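PDB 4P3G: signal recognition particle subunit SRP68 from Chaetomium thermophilum, which probably serves as an RNA-binding component of the signal recognition particle, which targets secretory and membrane proteins to the endoplasmic reticulum, this chain being its RNA-binding domain. Local coordinates for residues K157-W160 against G161-L164; K165-A168 against I169-I172; R143-A146 against A147-G151; R106-I109 against V110-E114. One frame throughout, in Å; residues are numbered along the deposited sequence.

Contact 1: residues K157-W160 against G161-L164; sequences KQNW and GACL
N159 and A162 meet side by side at the start of helix 160-181, the amide of the one lying next to the methyl of the other, with N159 OD1 3.8 Å from A162 CB. CG of N159 stands opposite its own backbone nitrogen (chi1 -172°), which places the amide beside the A162 methyl. N159 occupies the N-cap position, yet its side chain makes no capping bond; the first turn is tied through main-chain oxygens. C163 N donates to N159 O at 3.2 Å, and L164 N to W160 O at the same length. The side chain of L164 leans over that second oxygen, L164 CG lying 3.3 Å from W160 O. The indole of W160 swings the other way, toward the preceding turn, where Q158 O sits 3.4 Å above one face, near the rim. Q158 has positive phi (67°) and ends helix 136-156 in a Schellman motif, so the chain turns sharply between two helices. A glycine in place of N159 would probably leave the A162 methyl without its amide neighbour and let the link flex more. W160 packs edge-to-face on F155 and also meets F200, joining helices 136-156 and 186-205, while L164 packs on A220 of the second subunit.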
ATOM      1  N   LYS A 157       3.210 -24.616   5.542  1.00 64.71           N
ATOM      2  CA  LYS A 157       3.968 -25.226   4.462  1.00 65.80           C
ATOM      3  C   LYS A 157       4.954 -24.213   3.890  1.00 77.13           C
ATOM      4  O   LYS A 157       5.788 -24.544   3.042  1.00 77.06           O
ATOM      5  CB  LYS A 157       3.010 -25.680   3.373  1.00 62.93           C
ATOM      6  CG  LYS A 157       3.529 -26.729   2.410  1.00 67.93           C
ATOM      7  CD  LYS A 157       2.348 -27.278   1.595  1.00 71.73           C
ATOM      8  CE  LYS A 157       2.731 -28.452   0.723  1.00 81.39           C
ATOM      9  NZ  LYS A 157       1.509 -28.960   0.040  1.00 89.36           N
ATOM     10  N   GLN A 158       4.829 -22.965   4.339  1.00 82.76           N
ATOM     11  CA  GLN A 158       5.712 -21.894   3.897  1.00 85.10           C
ATOM     12  C   GLN A 158       5.508 -21.567   2.414  1.00 83.18           C
ATOM     13  O   GLN A 158       6.403 -21.071   1.731  1.00 89.96           O
ATOM     14  CB  GLN A 158       7.165 -22.239   4.251  1.00 81.35           C
ATOM     15  CG  GLN A 158       7.404 -22.046   5.725  1.00 84.86           C
ATOM     16  CD  GLN A 158       8.697 -22.650   6.230  1.00 91.00           C
ATOM     17  OE1 GLN A 158       9.389 -23.384   5.519  1.00 91.03           O
ATOM     18  NE2 GLN A 158       9.017 -22.361   7.486  1.00 95.26           N
ATOM     19  N   ASN A 159       4.308 -21.850   1.929  1.00 73.25           N
ATOM     20  CA  ASN A 159       3.933 -21.529   0.565  1.00 73.94           C
ATOM     21  C   ASN A 159       3.209 -20.190   0.573  1.00 72.80           C
ATOM     22  O   ASN A 159       1.983 -20.137   0.537  1.00 72.43           O
ATOM     23  CB  ASN A 159       3.062 -22.652   0.016  1.00 81.17           C
ATOM     24  CG  ASN A 159       2.778 -22.505  -1.454  1.00 97.12           C
ATOM     25  OD1 ASN A 159       3.029 -21.452  -2.059  1.00102.57           O
ATOM     26  ND2 ASN A 159       2.269 -23.576  -2.056  1.00102.64           N
ATOM     27  N   TRP A 160       3.987 -19.111   0.655  1.00 73.09           N
ATOM     28  CA  TRP A 160       3.469 -17.782   0.988  1.00 66.64           C
ATOM     29  C   TRP A 160       2.436 -17.198   0.046  1.00 70.62           C
ATOM     30  O   TRP A 160       1.456 -16.615   0.497  1.00 78.17           O
ATOM     31  CB  TRP A 160       4.615 -16.794   1.153  1.00 62.79           C
ATOM     32  CG  TRP A 160       5.691 -17.301   2.049  1.00 67.05           C
ATOM     33  CD1 TRP A 160       6.980 -17.559   1.707  1.00 69.83           C
ATOM     34  CD2 TRP A 160       5.567 -17.647   3.432  1.00 71.71           C
ATOM     35  NE1 TRP A 160       7.684 -18.008   2.792  1.00 72.83           N
ATOM     36  CE2 TRP A 160       6.836 -18.089   3.869  1.00 74.45           C
ATOM     37  CE3 TRP A 160       4.512 -17.618   4.355  1.00 72.38           C
ATOM     38  CZ2 TRP A 160       7.080 -18.514   5.180  1.00 69.04           C
ATOM     39  CZ3 TRP A 160       4.754 -18.027   5.662  1.00 69.83           C
ATOM     40  CH2 TRP A 160       6.036 -18.453   6.060  1.00 68.39           C
ATOM     41  N   GLY A 161       2.649 -17.311  -1.255  1.00 68.49           N
ATOM     42  CA  GLY A 161       1.683 -16.748  -2.169  1.00 67.34           C
ATOM     43  C   GLY A 161       0.308 -17.377  -2.056  1.00 71.12           C
ATOM     44  O   GLY A 161      -0.682 -16.686  -1.823  1.00 76.48           O
ATOM     45  N   ALA A 162       0.261 -18.703  -2.128  1.00 69.72           N
ATOM     46  CA  ALA A 162      -1.007 -19.423  -2.129  1.00 69.90           C
ATOM     47  C   ALA A 162      -1.781 -19.132  -0.864  1.00 68.70           C
ATOM     48  O   ALA A 162      -2.999 -19.002  -0.881  1.00 78.51           O
ATOM     49  CB  ALA A 162      -0.757 -20.906  -2.252  1.00 75.39           C
ATOM     50  N   CYS A 163      -1.048 -19.034   0.232  1.00 65.43           N
ATOM     51  CA  CYS A 163      -1.614 -18.802   1.550  1.00 68.45           C
ATOM     52  C   CYS A 163      -2.292 -17.429   1.590  1.00 74.75           C
ATOM     53  O   CYS A 163      -3.315 -17.226   2.269  1.00 74.44           O
ATOM     54  CB  CYS A 163      -0.511 -18.948   2.610  1.00 65.17           C
ATOM     55  SG  CYS A 163      -0.340 -17.606   3.807  1.00 80.71           S
ATOM     56  N   LEU A 164      -1.683 -16.477   0.883  1.00 73.75           N
ATOM     57  CA  LEU A 164      -2.209 -15.129   0.805  1.00 63.23           C
ATOM     58  C   LEU A 164      -3.517 -15.138   0.055  1.00 60.50           C
ATOM     59  O   LEU A 164      -4.417 -14.370   0.387  1.00 59.30           O
ATOM     60  CB  LEU A 164      -1.211 -14.182   0.167  1.00 61.23           C
ATOM     61  CG  LEU A 164      -0.116 -13.828   1.144  1.00 60.81           C
ATOM     62  CD1 LEU A 164       0.912 -12.932   0.476  1.00 62.53           C
ATOM     63  CD2 LEU A 164      -0.738 -13.136   2.314  1.00 61.91           C
TER

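Contact 2: residues K165-A168 against I169-I172; sequences KSYA and ICRI
Four backbone bonds of the i to i+4 kind join K165-A168 to I169-I172, from R171 N to Y167 O at 2.9 Å down to a weak one from I169 N to K165 O at 3.3 Å, as in a regular alpha-helix. The main side-chain pair is Y167 and C170. The sulfur approaches the phenol ring at its edge and not over a face: C170 SG lies 5.5 Å from the ring centroid of Y167, 80° off the ring normal, with Y167 CD1 the nearest ring atom at 4.1 Å. This Cys sulfur-aromatic contact depends on C170 chi1 of 76°, which sets SG between its backbone nitrogen and carbonyl carbon. On another side of the helix the aliphatic chains fold back on carbonyl oxygens one turn earlier, I169 CG1 lying 3.4 Å from K165 O and I172 CG1 3.2 Å from A168 O. R171 begins against Y167 O with its CB, then runs out extended to a salt bridge with D195. Y167 and C170 fill the space between helices 136-156 and 186-205, touching A152 and A147 on the first, M198 and I194 on the second. K165 bonds S224 of the second subunit; I169 packs on I172 of the third subunit, and I172 on I169 of that subunit.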
ATOM      1  N   LYS A 165      -3.629 -16.012  -0.946  1.00 60.79           N
ATOM      2  CA  LYS A 165      -4.897 -16.137  -1.676  1.00 65.75           C
ATOM      3  C   LYS A 165      -6.006 -16.574  -0.734  1.00 69.14           C
ATOM      4  O   LYS A 165      -7.096 -16.015  -0.787  1.00 74.00           O
ATOM      5  CB  LYS A 165      -4.820 -17.113  -2.854  1.00 64.25           C
ATOM      6  CG  LYS A 165      -3.630 -16.918  -3.729  1.00 71.20           C
ATOM      7  CD  LYS A 165      -3.857 -17.538  -5.093  1.00 81.48           C
ATOM      8  CE  LYS A 165      -3.807 -19.041  -5.039  1.00 93.09           C
ATOM      9  NZ  LYS A 165      -3.549 -19.589  -6.396  1.00103.92           N
ATOM     10  N   SER A 166      -5.743 -17.565   0.121  1.00 66.26           N
ATOM     11  CA  SER A 166      -6.789 -18.019   1.045  1.00 67.79           C
ATOM     12  C   SER A 166      -7.169 -16.967   2.051  1.00 64.75           C
ATOM     13  O   SER A 166      -8.349 -16.693   2.261  1.00 67.44           O
ATOM     14  CB  SER A 166      -6.382 -19.273   1.801  1.00 68.02           C
ATOM     15  OG  SER A 166      -6.411 -20.382   0.947  1.00 75.84           O
ATOM     16  N   TYR A 167      -6.159 -16.363   2.661  1.00 57.66           N
ATOM     17  CA  TYR A 167      -6.392 -15.383   3.707  1.00 59.53           C
ATOM     18  C   TYR A 167      -7.109 -14.145   3.185  1.00 64.45           C
ATOM     19  O   TYR A 167      -7.886 -13.505   3.914  1.00 63.60           O
ATOM     20  CB  TYR A 167      -5.061 -15.000   4.350  1.00 62.86           C
ATOM     21  CG  TYR A 167      -4.594 -15.920   5.443  1.00 62.46           C
ATOM     22  CD1 TYR A 167      -5.446 -16.304   6.465  1.00 62.55           C
ATOM     23  CD2 TYR A 167      -3.305 -16.427   5.437  1.00 65.79           C
ATOM     24  CE1 TYR A 167      -5.025 -17.136   7.476  1.00 65.71           C
ATOM     25  CE2 TYR A 167      -2.864 -17.279   6.448  1.00 71.27           C
ATOM     26  CZ  TYR A 167      -3.728 -17.629   7.467  1.00 70.83           C
ATOM     27  OH  TYR A 167      -3.297 -18.483   8.472  1.00 73.78           O
ATOM     28  N   ALA A 168      -6.853 -13.808   1.922  1.00 64.44           N
ATOM     29  CA  ALA A 168      -7.521 -12.669   1.324  1.00 64.76           C
ATOM     30  C   ALA A 168      -9.010 -12.964   1.264  1.00 67.27           C
ATOM     31  O   ALA A 168      -9.819 -12.116   1.663  1.00 68.16           O
ATOM     32  CB  ALA A 168      -6.969 -12.371  -0.057  1.00 66.05           C
ATOM     33  N   ILE A 169      -9.375 -14.175   0.825  1.00 63.91           N
ATOM     34  CA  ILE A 169     -10.789 -14.518   0.762  1.00 61.97           C
ATOM     35  C   ILE A 169     -11.420 -14.368   2.159  1.00 65.22           C
ATOM     36  O   ILE A 169     -12.418 -13.671   2.314  1.00 67.53           O
ATOM     37  CB  ILE A 169     -11.061 -15.956   0.290  1.00 62.72           C
ATOM     38  CG1 ILE A 169     -10.461 -16.266  -1.077  1.00 62.70           C
ATOM     39  CG2 ILE A 169     -12.536 -16.276   0.392  1.00 55.49           C
ATOM     40  CD1 ILE A 169     -10.956 -15.420  -2.110  1.00 79.10           C
ATOM     41  N   CYS A 170     -10.845 -14.988   3.191  1.00 64.57           N
ATOM     42  CA  CYS A 170     -11.545 -14.945   4.474  1.00 71.55           C
ATOM     43  C   CYS A 170     -11.539 -13.572   5.140  1.00 70.18           C
ATOM     44  O   CYS A 170     -12.506 -13.190   5.808  1.00 75.51           O
ATOM     45  CB  CYS A 170     -11.069 -16.013   5.474  1.00 76.77           C
ATOM     46  SG  CYS A 170      -9.519 -15.755   6.281  1.00 73.36           S
ATOM     47  N   ARG A 171     -10.467 -12.825   4.951  1.00 64.15           N
ATOM     48  CA  ARG A 171     -10.426 -11.491   5.500  1.00 64.30           C
ATOM     49  C   ARG A 171     -11.515 -10.599   4.906  1.00 67.75           C
ATOM     50  O   ARG A 171     -12.176  -9.827   5.623  1.00 65.35           O
ATOM     51  CB  ARG A 171      -9.077 -10.844   5.233  1.00 62.99           C
ATOM     52  CG  ARG A 171      -9.066  -9.392   5.654  1.00 59.53           C
ATOM     53  CD  ARG A 171      -7.685  -8.901   5.673  1.00 59.13           C
ATOM     54  NE  ARG A 171      -7.530  -7.816   6.617  1.00 68.26           N
ATOM     55  CZ  ARG A 171      -7.565  -6.537   6.280  1.00 69.74           C
ATOM     56  NH1 ARG A 171      -7.786  -6.196   5.019  1.00 67.60           N
ATOM     57  NH2 ARG A 171      -7.393  -5.612   7.205  1.00 70.74           N
ATOM     58  N   ILE A 172     -11.715 -10.723   3.595  1.00 63.54           N
ATOM     59  CA  ILE A 172     -12.703  -9.888   2.932  1.00 64.77           C
ATOM     60  C   ILE A 172     -14.087 -10.213   3.477  1.00 65.01           C
ATOM     61  O   ILE A 172     -14.808  -9.323   3.916  1.00 64.52           O
ATOM     62  CB  ILE A 172     -12.630 -10.073   1.412  1.00 60.61           C
ATOM     63  CG1 ILE A 172     -11.341  -9.419   0.887  1.00 60.89           C
ATOM     64  CG2 ILE A 172     -13.826  -9.464   0.772  1.00 57.21           C
ATOM     65  CD1 ILE A 172     -11.004  -9.786  -0.531  1.00 62.33           C
TER

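Contact 3: residues R143-A146 against A147-G151; sequences RAYA and ALLRG. With PO4 (phosphate ion), chain E.
Two turns of helix 136-156, deep within an all-helical domain, bring the ring of Y145 against L149 one turn on. L149 CG lies 3.9 Å above one face of the ring, offset toward the rim, and L149 CD1 reaches the phenol end, 3.5 Å from Y145 OH. At the other end of the ring Y145 CD1 meets L148 CD2 at 4.2 Å. With CG opposite the backbone nitrogen (chi1 177°), the phenol lies along the helix toward these leucines, and its hydroxyl bonds E81. Helices 10-21, 71-93 and 103-128 all pack on this tyrosine, which places it at a meeting point of the bundle in this tetratricopeptide-like RNA-binding domain. A serine in its place would probably leave E81 without its hydroxyl partner and open a gap beside L149. L149 N also bonds Y145 O in the helix backbone, at 3.0 Å. On another side R150, bent at chi2 and chi3, holds a phosphate ion, probably from the crystallisation liquor: R150 NH1 donates to phosphate O1 at 3.2 Å with an N-H...O angle of 158°, that oxygen lying in the guanidinium plane. A weak bond joins R150 NH2 to phosphate O2, 2.7 Å apart, and R150 NE is paired with E121.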
ATOM      1  N   ARG A 143     -17.596 -20.473   4.417  1.00 67.57           N
ATOM      2  CA  ARG A 143     -16.536 -20.333   3.461  1.00 69.75           C
ATOM      3  C   ARG A 143     -15.317 -19.563   3.989  1.00 70.98           C
ATOM      4  O   ARG A 143     -14.179 -19.954   3.704  1.00 68.24           O
ATOM      5  CB  ARG A 143     -16.997 -19.670   2.213  1.00 66.51           C
ATOM      6  CG  ARG A 143     -15.862 -19.733   1.306  1.00 69.10           C
ATOM      7  CD  ARG A 143     -16.454 -19.353   0.114  1.00 90.74           C
ATOM      8  NE  ARG A 143     -15.642 -19.423  -1.077  1.00112.11           N
ATOM      9  CZ  ARG A 143     -16.221 -19.015  -2.200  1.00124.87           C
ATOM     10  NH1 ARG A 143     -17.482 -18.570  -2.122  1.00128.77           N
ATOM     11  NH2 ARG A 143     -15.605 -19.014  -3.353  1.00128.37           N
ATOM     12  N   ALA A 144     -15.551 -18.505   4.772  1.00 67.83           N
ATOM     13  CA  ALA A 144     -14.458 -17.785   5.428  1.00 63.40           C
ATOM     14  C   ALA A 144     -13.660 -18.773   6.300  1.00 62.29           C
ATOM     15  O   ALA A 144     -12.429 -18.880   6.176  1.00 57.81           O
ATOM     16  CB  ALA A 144     -14.988 -16.612   6.274  1.00 60.55           C
ATOM     17  N   TYR A 145     -14.377 -19.538   7.119  1.00 62.99           N
ATOM     18  CA  TYR A 145     -13.743 -20.519   7.991  1.00 65.23           C
ATOM     19  C   TYR A 145     -12.908 -21.510   7.180  1.00 66.07           C
ATOM     20  O   TYR A 145     -11.797 -21.883   7.583  1.00 71.76           O
ATOM     21  CB  TYR A 145     -14.786 -21.276   8.803  1.00 67.87           C
ATOM     22  CG  TYR A 145     -14.215 -22.361   9.690  1.00 72.02           C
ATOM     23  CD1 TYR A 145     -13.329 -22.062  10.728  1.00 69.83           C
ATOM     24  CD2 TYR A 145     -14.544 -23.691   9.471  1.00 75.79           C
ATOM     25  CE1 TYR A 145     -12.811 -23.064  11.527  1.00 75.00           C
ATOM     26  CE2 TYR A 145     -14.032 -24.693  10.259  1.00 78.92           C
ATOM     27  CZ  TYR A 145     -13.168 -24.383  11.285  1.00 80.36           C
ATOM     28  OH  TYR A 145     -12.671 -25.404  12.062  1.00 82.43           O
ATOM     29  N   ALA A 146     -13.443 -21.954   6.050  1.00 56.63           N
ATOM     30  CA  ALA A 146     -12.691 -22.864   5.210  1.00 54.76           C
ATOM     31  C   ALA A 146     -11.450 -22.154   4.657  1.00 65.89           C
ATOM     32  O   ALA A 146     -10.405 -22.773   4.429  1.00 71.13           O
ATOM     33  CB  ALA A 146     -13.557 -23.407   4.110  1.00 48.46           C
ATOM     34  N   ALA A 147     -11.575 -20.854   4.393  1.00 68.40           N
ATOM     35  CA  ALA A 147     -10.460 -20.114   3.821  1.00 60.10           C
ATOM     36  C   ALA A 147      -9.420 -19.924   4.880  1.00 62.55           C
ATOM     37  O   ALA A 147      -8.229 -19.965   4.599  1.00 67.97           O
ATOM     38  CB  ALA A 147     -10.924 -18.778   3.275  1.00 58.72           C
ATOM     39  N   LEU A 148      -9.894 -19.798   6.114  1.00 66.55           N
ATOM     40  CA  LEU A 148      -9.053 -19.576   7.281  1.00 65.33           C
ATOM     41  C   LEU A 148      -8.160 -20.790   7.545  1.00 68.91           C
ATOM     42  O   LEU A 148      -6.947 -20.664   7.803  1.00 67.27           O
ATOM     43  CB  LEU A 148      -9.930 -19.322   8.506  1.00 63.01           C
ATOM     44  CG  LEU A 148      -9.249 -19.068   9.858  1.00 67.97           C
ATOM     45  CD1 LEU A 148      -8.701 -17.656   9.883  1.00 65.62           C
ATOM     46  CD2 LEU A 148     -10.157 -19.341  11.088  1.00 71.56           C
ATOM     47  N   LEU A 149      -8.769 -21.969   7.522  1.00 65.98           N
ATOM     48  CA  LEU A 149      -7.996 -23.163   7.784  1.00 63.80           C
ATOM     49  C   LEU A 149      -7.044 -23.405   6.618  1.00 65.39           C
ATOM     50  O   LEU A 149      -5.898 -23.797   6.824  1.00 64.45           O
ATOM     51  CB  LEU A 149      -8.900 -24.380   8.008  1.00 64.00           C
ATOM     52  CG  LEU A 149      -9.660 -24.406   9.324  1.00 60.70           C
ATOM     53  CD1 LEU A 149     -10.249 -25.786   9.583  1.00 59.82           C
ATOM     54  CD2 LEU A 149      -8.788 -23.944  10.455  1.00 65.71           C
ATOM     55  N   ARG A 150      -7.520 -23.181   5.392  1.00 63.53           N
ATOM     56  CA  ARG A 150      -6.681 -23.422   4.222  1.00 65.70           C
ATOM     57  C   ARG A 150      -5.496 -22.449   4.240  1.00 66.77           C
ATOM     58  O   ARG A 150      -4.396 -22.785   3.805  1.00 68.13           O
ATOM     59  CB  ARG A 150      -7.480 -23.299   2.933  1.00 65.09           C
ATOM     60  CG  ARG A 150      -6.647 -23.416   1.674  1.00 56.98           C
ATOM     61  CD  ARG A 150      -5.985 -24.729   1.590  1.00 58.83           C
ATOM     62  NE  ARG A 150      -6.963 -25.803   1.481  1.00 67.37           N
ATOM     63  CZ  ARG A 150      -6.645 -27.097   1.532  1.00 74.60           C
ATOM     64  NH1 ARG A 150      -5.371 -27.449   1.684  1.00 76.39           N
ATOM     65  NH2 ARG A 150      -7.588 -28.032   1.425  1.00 74.57           N
ATOM     66  N   GLY A 151      -5.739 -21.237   4.733  1.00 63.87           N
ATOM     67  CA  GLY A 151      -4.671 -20.273   4.909  1.00 61.90           C
ATOM     68  C   GLY A 151      -3.609 -20.744   5.898  1.00 67.11           C
ATOM     69  O   GLY A 151      -2.410 -20.613   5.635  1.00 78.44           O
TER
HETATM   70  P   PO4 E 301      -5.443 -30.709   0.193  1.00142.27           P
HETATM   71  O1  PO4 E 301      -5.398 -30.630   1.698  1.00137.60           O
HETATM   72  O2  PO4 E 301      -6.545 -29.810  -0.331  1.00142.09           O
HETATM   73  O3  PO4 E 301      -5.711 -32.130  -0.246  1.00144.45           O
HETATM   74  O4  PO4 E 301      -4.105 -30.287  -0.372  1.00146.55           O

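Contact 4: residues R106-I109 against V110-E114; sequences RSHI and VSRLE
H108 and R112 are brought together by two different torsions: chi1 of -168° swings the imidazole of H108 along the helix toward its next turn, while R112 bends at chi2 (36°) and again at chi3, folding its chain back over the same side. The guanidinium then approaches the imidazole at its edge, near the ring plane, with R112 NH1 3.8 Å from H108 CD2. Their planes stand 57° apart, so the two groups cross at a slant and do not stack. The aliphatic part of R112 lies along the backbone, R112 CD 3.5 Å from H108 O. One residue earlier, S107 O is gripped twice. S111 N donates to it at 2.9 Å, and S111 OG donates to the same S107 O at 3.0 Å, the two donors arriving from opposite faces of the carbonyl plane. This is the familiar way a helical serine turns its hydroxyl back to the carbonyl four residues before, and the second bond fixes the rotation of the hydroxyl-bearing arm. V110 CG2 packs 3.2 Å from R106 O. Separately, I109 CG2 loosely meets L113 CD1 at 4.5 Å. The backbone continues as alpha-helix, L113 N bonding I109 O at 3.3 Å. Helix 71-93 lies against H108, I109, R112 and L113 through M90 and A87, and H86 meets the H108 ring nearly at right angles. Helix 136-156 borders V110 and L113 through E156, whose carbonyl oxygen also receives a bond from R106.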
ATOM      1  N   ARG A 106       7.131 -30.879  10.503  1.00 93.49           N
ATOM      2  CA  ARG A 106       6.422 -29.875   9.719  1.00 89.39           C
ATOM      3  C   ARG A 106       5.448 -30.553   8.777  1.00 82.76           C
ATOM      4  O   ARG A 106       4.353 -30.062   8.562  1.00 76.48           O
ATOM      5  CB  ARG A 106       7.385 -28.985   8.932  1.00 90.39           C
ATOM      6  CG  ARG A 106       6.650 -27.915   8.143  1.00 91.24           C
ATOM      7  CD  ARG A 106       7.616 -27.063   7.341  1.00 95.45           C
ATOM      8  NE  ARG A 106       8.456 -26.303   8.253  1.00 98.75           N
ATOM      9  CZ  ARG A 106       8.096 -25.147   8.805  1.00100.61           C
ATOM     10  NH1 ARG A 106       6.919 -24.597   8.507  1.00 93.03           N
ATOM     11  NH2 ARG A 106       8.925 -24.530   9.642  1.00106.21           N
ATOM     12  N   SER A 107       5.854 -31.687   8.217  1.00 89.77           N
ATOM     13  CA  SER A 107       5.003 -32.393   7.274  1.00 96.53           C
ATOM     14  C   SER A 107       3.723 -32.891   7.936  1.00 97.05           C
ATOM     15  O   SER A 107       2.646 -32.806   7.343  1.00 94.92           O
ATOM     16  CB  SER A 107       5.751 -33.560   6.655  1.00109.33           C
ATOM     17  OG  SER A 107       4.855 -34.347   5.890  1.00119.52           O
ATOM     18  N   HIS A 108       3.855 -33.399   9.165  1.00100.63           N
ATOM     19  CA  HIS A 108       2.729 -33.922   9.945  1.00102.96           C
ATOM     20  C   HIS A 108       1.797 -32.780  10.382  1.00 92.98           C
ATOM     21  O   HIS A 108       0.574 -32.912  10.391  1.00 89.61           O
ATOM     22  CB  HIS A 108       3.243 -34.699  11.158  1.00111.95           C
ATOM     23  CG  HIS A 108       2.195 -35.498  11.864  1.00129.01           C
ATOM     24  ND1 HIS A 108       2.249 -35.777  13.210  1.00137.21           N
ATOM     25  CD2 HIS A 108       1.056 -36.093  11.409  1.00131.19           C
ATOM     26  CE1 HIS A 108       1.197 -36.498  13.563  1.00133.38           C
ATOM     27  NE2 HIS A 108       0.462 -36.703  12.482  1.00129.86           N
ATOM     28  N   ILE A 109       2.398 -31.664  10.767  1.00 84.24           N
ATOM     29  CA  ILE A 109       1.650 -30.465  11.111  1.00 79.23           C
ATOM     30  C   ILE A 109       0.838 -29.976   9.917  1.00 76.74           C
ATOM     31  O   ILE A 109      -0.327 -29.643  10.043  1.00 79.49           O
ATOM     32  CB  ILE A 109       2.595 -29.364  11.583  1.00 70.42           C
ATOM     33  CG1 ILE A 109       3.121 -29.738  12.965  1.00 73.82           C
ATOM     34  CG2 ILE A 109       1.868 -28.054  11.664  1.00 65.48           C
ATOM     35  CD1 ILE A 109       4.059 -28.736  13.540  1.00 80.36           C
ATOM     36  N   VAL A 110       1.459 -29.958   8.751  1.00 76.68           N
ATOM     37  CA  VAL A 110       0.773 -29.536   7.552  1.00 77.54           C
ATOM     38  C   VAL A 110      -0.349 -30.508   7.190  1.00 81.46           C
ATOM     39  O   VAL A 110      -1.440 -30.060   6.840  1.00 84.35           O
ATOM     40  CB  VAL A 110       1.753 -29.362   6.399  1.00 79.44           C
ATOM     41  CG1 VAL A 110       1.007 -29.250   5.086  1.00 80.87           C
ATOM     42  CG2 VAL A 110       2.604 -28.113   6.638  1.00 72.71           C
ATOM     43  N   SER A 111      -0.099 -31.818   7.328  1.00 82.22           N
ATOM     44  CA  SER A 111      -1.107 -32.879   7.085  1.00 76.62           C
ATOM     45  C   SER A 111      -2.395 -32.676   7.847  1.00 74.70           C
ATOM     46  O   SER A 111      -3.478 -32.944   7.334  1.00 75.58           O
ATOM     47  CB  SER A 111      -0.585 -34.245   7.492  1.00 79.72           C
ATOM     48  OG  SER A 111       0.442 -34.685   6.654  1.00 91.92           O
ATOM     49  N   ARG A 112      -2.250 -32.251   9.096  1.00 71.41           N
ATOM     50  CA  ARG A 112      -3.359 -32.045   9.998  1.00 75.26           C
ATOM     51  C   ARG A 112      -4.191 -30.906   9.511  1.00 75.60           C
ATOM     52  O   ARG A 112      -5.401 -31.031   9.328  1.00 82.01           O
ATOM     53  CB  ARG A 112      -2.876 -31.751  11.423  1.00 84.06           C
ATOM     54  CG  ARG A 112      -2.812 -32.946  12.370  1.00 91.15           C
ATOM     55  CD  ARG A 112      -2.388 -34.211  11.657  1.00 98.22           C
ATOM     56  NE  ARG A 112      -3.538 -35.031  11.281  1.00103.68           N
ATOM     57  CZ  ARG A 112      -3.489 -35.990  10.365  1.00109.00           C
ATOM     58  NH1 ARG A 112      -2.345 -36.244   9.725  1.00105.97           N
ATOM     59  NH2 ARG A 112      -4.585 -36.686  10.084  1.00112.56           N
ATOM     60  N   LEU A 113      -3.521 -29.788   9.284  1.00 74.10           N
ATOM     61  CA  LEU A 113      -4.178 -28.595   8.783  1.00 74.17           C
ATOM     62  C   LEU A 113      -4.839 -28.810   7.425  1.00 71.53           C
ATOM     63  O   LEU A 113      -5.949 -28.345   7.197  1.00 69.30           O
ATOM     64  CB  LEU A 113      -3.162 -27.479   8.693  1.00 74.76           C
ATOM     65  CG  LEU A 113      -2.645 -26.967  10.024  1.00 70.54           C
ATOM     66  CD1 LEU A 113      -1.588 -25.952   9.704  1.00 69.82           C
ATOM     67  CD2 LEU A 113      -3.766 -26.330  10.797  1.00 69.64           C
ATOM     68  N   GLU A 114      -4.159 -29.516   6.529  1.00 72.84           N
ATOM     69  CA  GLU A 114      -4.714 -29.742   5.203  1.00 79.14           C
ATOM     70  C   GLU A 114      -5.967 -30.617   5.332  1.00 82.58           C
ATOM     71  O   GLU A 114      -6.942 -30.447   4.600  1.00 88.43           O
ATOM     72  CB  GLU A 114      -3.676 -30.371   4.260  1.00 80.70           C
ATOM     73  CG  GLU A 114      -2.468 -29.501   3.946  1.00 79.55           C
ATOM     74  CD  GLU A 114      -1.491 -30.168   2.954  1.00 96.47           C
ATOM     75  OE1 GLU A 114      -1.513 -31.409   2.816  1.00104.45           O
ATOM     76  OE2 GLU A 114      -0.666 -29.459   2.326  1.00103.36           O
TER

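Overall arrangement
From the N terminus, contact 4 comes first, on helix 103-128; contact 3 follows on helix 136-156, then contact 1 at the turn into helix 160-181, and contact 2 directly after it on that helix. Each joins adjoining segments, so none closes a long loop, and they run in series without nesting or crossing. The turn of contact 1 returns to contact 4 through the K157-E114 salt bridge, linking the turn after helix 136-156 back to helix 103-128. Contacts 2 and 3, with centres 8 Å apart, face each other across neighbouring helices, S166 against R150 and C170 against A144. Contacts 2 and 4 do not touch.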